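Local structure of HNH nuclease domain-containing protein (Streptomyces coelicolor, 5ZMO) at residues Ala133-Ile141 with Leu153-Leu162. The protein recognises phosphorothioated DNA through its sulfur-binding domain, the part described here, and probably cuts nucleic acid as a type IV restriction endonuclease. Numbering follows the deposited sequence.
Sequences AASAAAGLI and LEDFGLHELL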
loop_
_atom_site.group_PDB
_atom_site.type_symbol
_atom_site.label_atom_id
_atom_site.label_comp_id
_atom_site.label_asym_id
_atom_site.label_seq_id
_atom_site.Cartn_x
_atom_site.Cartn_y
_atom_site.Cartn_z
ATOM N N ALA A 133 -9.568 -11.335 -2.347
ATOM C CA ALA A 133 -9.274 -9.913 -2.505
ATOM C C ALA A 133 -10.344 -9.000 -1.849
ATOM O O ALA A 133 -10.027 -8.052 -1.142
ATOM C CB ALA A 133 -9.115 -9.577 -3.965
ATOM N N ALA A 134 -11.599 -9.230 -2.226
ATOM C CA ALA A 134 -12.757 -8.558 -1.605
ATOM C C ALA A 134 -12.672 -8.567 -0.043
ATOM O O ALA A 134 -12.809 -7.518 0.590
ATOM C CB ALA A 134 -14.060 -9.207 -2.088
ATOM N N SER A 135 -12.433 -9.717 0.581
ATOM C CA SER A 135 -12.467 -9.789 2.040
ATOM C C SER A 135 -11.294 -9.069 2.636
ATOM O O SER A 135 -11.463 -8.354 3.616
ATOM C CB SER A 135 -12.538 -11.230 2.557
ATOM O OG SER A 135 -11.295 -11.861 2.464
ATOM N N ALA A 136 -10.113 -9.193 2.020
ATOM C CA ALA A 136 -8.968 -8.383 2.479
ATOM C C ALA A 136 -9.212 -6.852 2.325
ATOM O O ALA A 136 -8.905 -6.081 3.240
ATOM C CB ALA A 136 -7.663 -8.783 1.789
ATOM N N ALA A 137 -9.764 -6.399 1.196
ATOM C CA ALA A 137 -9.977 -4.952 0.985
ATOM C C ALA A 137 -11.137 -4.448 1.962
ATOM O O ALA A 137 -10.998 -3.426 2.626
ATOM C CB ALA A 137 -10.361 -4.682 -0.454
ATOM N N ALA A 138 -12.183 -5.258 2.107
ATOM C CA ALA A 138 -13.323 -4.970 3.029
ATOM C C ALA A 138 -12.847 -4.895 4.457
ATOM O O ALA A 138 -13.259 -4.019 5.199
ATOM C CB ALA A 138 -14.416 -5.995 2.905
ATOM N N GLY A 139 -11.965 -5.796 4.849
ATOM C CA GLY A 139 -11.367 -5.734 6.170
ATOM C C GLY A 139 -10.645 -4.442 6.429
ATOM O O GLY A 139 -10.774 -3.831 7.508
ATOM N N LEU A 140 -9.832 -3.991 5.468
ATOM C CA LEU A 140 -9.130 -2.685 5.639
ATOM C C LEU A 140 -10.100 -1.522 5.692
ATOM O O LEU A 140 -9.922 -0.600 6.438
ATOM C CB LEU A 140 -8.121 -2.454 4.526
ATOM C CG LEU A 140 -6.855 -3.263 4.590
ATOM C CD1 LEU A 140 -6.071 -3.245 3.303
ATOM C CD2 LEU A 140 -5.998 -2.679 5.721
ATOM N N ILE A 141 -11.130 -1.563 4.863
ATOM C CA ILE A 141 -12.108 -0.505 4.836
ATOM C C ILE A 141 -12.901 -0.456 6.146
ATOM O O ILE A 141 -13.117 0.654 6.663
ATOM C CB ILE A 141 -13.062 -0.652 3.630
ATOM C CG1 ILE A 141 -12.316 -0.226 2.359
ATOM C CG2 ILE A 141 -14.294 0.228 3.777
ATOM C CD1 ILE A 141 -12.939 -0.707 1.071
ATOM N N LEU A 153 -14.148 3.882 -3.255
ATOM C CA LEU A 153 -14.139 2.634 -4.025
ATOM C C LEU A 153 -13.710 2.834 -5.455
ATOM O O LEU A 153 -12.804 2.121 -5.920
ATOM C CB LEU A 153 -15.512 1.940 -3.961
ATOM C CG LEU A 153 -15.783 0.944 -2.835
ATOM C CD1 LEU A 153 -15.072 1.281 -1.551
ATOM C CD2 LEU A 153 -17.281 0.682 -2.639
ATOM N N GLU A 154 -14.275 3.836 -6.131
ATOM C CA GLU A 154 -13.854 4.173 -7.486
ATOM C C GLU A 154 -12.383 4.556 -7.551
ATOM O O GLU A 154 -11.666 4.099 -8.448
ATOM C CB GLU A 154 -14.726 5.272 -8.116
ATOM C CG GLU A 154 -16.037 4.768 -8.690
ATOM C CD GLU A 154 -15.853 3.747 -9.833
ATOM O OE1 GLU A 154 -16.768 2.902 -10.016
ATOM O OE2 GLU A 154 -14.804 3.781 -10.533
ATOM N N ASP A 155 -11.914 5.362 -6.608
ATOM C CA ASP A 155 -10.554 5.911 -6.718
ATOM C C ASP A 155 -9.484 4.848 -6.451
ATOM O O ASP A 155 -8.350 4.937 -6.977
ATOM C CB ASP A 155 -10.337 7.138 -5.822
ATOM C CG ASP A 155 -10.938 8.440 -6.429
ATOM O OD1 ASP A 155 -11.444 8.391 -7.585
ATOM O OD2 ASP A 155 -10.901 9.487 -5.744
ATOM N N PHE A 156 -9.858 3.841 -5.683
ATOM C CA PHE A 156 -8.962 2.698 -5.415
ATOM C C PHE A 156 -9.150 1.519 -6.386
ATOM O O PHE A 156 -8.483 0.518 -6.257
ATOM C CB PHE A 156 -9.107 2.229 -3.971
ATOM C CG PHE A 156 -8.412 3.107 -2.987
ATOM C CD1 PHE A 156 -8.993 4.279 -2.564
ATOM C CD2 PHE A 156 -7.114 2.822 -2.536
ATOM C CE1 PHE A 156 -8.366 5.108 -1.663
ATOM C CE2 PHE A 156 -6.487 3.666 -1.634
ATOM C CZ PHE A 156 -7.090 4.816 -1.208
ATOM N N GLY A 157 -10.082 1.605 -7.340
ATOM C CA GLY A 157 -10.402 0.519 -8.222
ATOM C C GLY A 157 -11.104 -0.686 -7.651
ATOM O O GLY A 157 -10.897 -1.782 -8.099
ATOM N N LEU A 158 -11.933 -0.483 -6.625
ATOM C CA LEU A 158 -12.516 -1.548 -5.881
ATOM C C LEU A 158 -14.057 -1.556 -5.991
ATOM O O LEU A 158 -14.699 -2.350 -5.338
ATOM C CB LEU A 158 -12.111 -1.379 -4.422
ATOM C CG LEU A 158 -10.604 -1.406 -4.127
ATOM C CD1 LEU A 158 -10.430 -1.090 -2.666
ATOM C CD2 LEU A 158 -10.020 -2.755 -4.384
ATOM N N HIS A 159 -14.624 -0.685 -6.811
ATOM C CA HIS A 159 -16.085 -0.594 -6.926
ATOM C C HIS A 159 -16.736 -1.911 -7.420
ATOM O O HIS A 159 -17.673 -2.447 -6.808
ATOM C CB HIS A 159 -16.483 0.566 -7.828
ATOM C CG HIS A 159 -17.966 0.821 -7.847
ATOM N ND1 HIS A 159 -18.585 1.676 -6.956
ATOM C CD2 HIS A 159 -18.947 0.313 -8.626
ATOM C CE1 HIS A 159 -19.882 1.703 -7.209
ATOM N NE2 HIS A 159 -20.128 0.878 -8.211
ATOM N N GLU A 160 -16.222 -2.455 -8.507
ATOM C CA GLU A 160 -16.760 -3.725 -9.047
ATOM C C GLU A 160 -16.474 -4.883 -8.062
ATOM O O GLU A 160 -17.363 -5.696 -7.758
ATOM C CB GLU A 160 -16.193 -3.989 -10.456
ATOM C CG GLU A 160 -16.886 -3.181 -11.578
ATOM C CD GLU A 160 -16.898 -1.649 -11.373
ATOM O OE1 GLU A 160 -15.807 -1.045 -11.202
ATOM O OE2 GLU A 160 -17.995 -1.033 -11.381
ATOM N N LEU A 161 -15.265 -4.901 -7.492
ATOM C CA LEU A 161 -14.863 -5.947 -6.572
ATOM C C LEU A 161 -15.828 -6.043 -5.412
ATOM O O LEU A 161 -16.263 -7.139 -5.089
ATOM C CB LEU A 161 -13.418 -5.728 -6.066
ATOM C CG LEU A 161 -12.849 -6.713 -5.036
ATOM C CD1 LEU A 161 -12.519 -8.041 -5.689
ATOM C CD2 LEU A 161 -11.591 -6.156 -4.381
ATOM N N LEU A 162 -16.168 -4.895 -4.817
ATOM C CA LEU A 162 -16.957 -4.837 -3.608
ATOM C C LEU A 162 -18.431 -4.653 -4.031
ATOM O O LEU A 162 -19.009 -3.586 -3.960
ATOM C CB LEU A 162 -16.368 -3.793 -2.661
ATOM C CG LEU A 162 -14.981 -4.205 -2.147
ATOM C CD1 LEU A 162 -14.209 -3.176 -1.328
ATOM C CD2 LEU A 162 -15.095 -5.451 -1.327
#
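L161 and L162 lean against A134, whose small methyl lets residues 161-162 come close: the two CA atoms of A134 and L162 are only 6.0 Å apart. L161 has CG anti to its backbone N (chi1 178°), which carries the fork over the backbone of helix 130-144; there L161 CD2 lies 3.8 Å from A134 N, and L161 CD1 also reaches A133 CB. L162, with CG anti to the carbonyl carbon instead (chi1 -66°), splits its two methyls. L162 CD2 rests 3.6 Å from A134 O and near the methyls of A134 and A138, while L162 CD1 meets I141 CD1 tip to tip at 3.7 Å. A serine in place of L161, lacking both methyls over A133 and A134 N, would probably leave a gap on this side of the helix that L162 fills only in part.

Helix 152-155 ends in a Schellman motif, about 14 Å from the bound DNA at the contact's nearest atom. G157 takes the positive phi (70°), which glycine adopts easily, and L158 N bonds back to L153 O at 2.8 Å. Just after it, L158 sets CD1 against A137 CB, 4.2 Å away, a spot where alanine makes room for leucine. Further along, the longer I141 spans a wider separation, crossing L153 at about a right angle with I141 CD1 to L153 CD1 at 3.9 Å; L148, in the connecting loop, touches both.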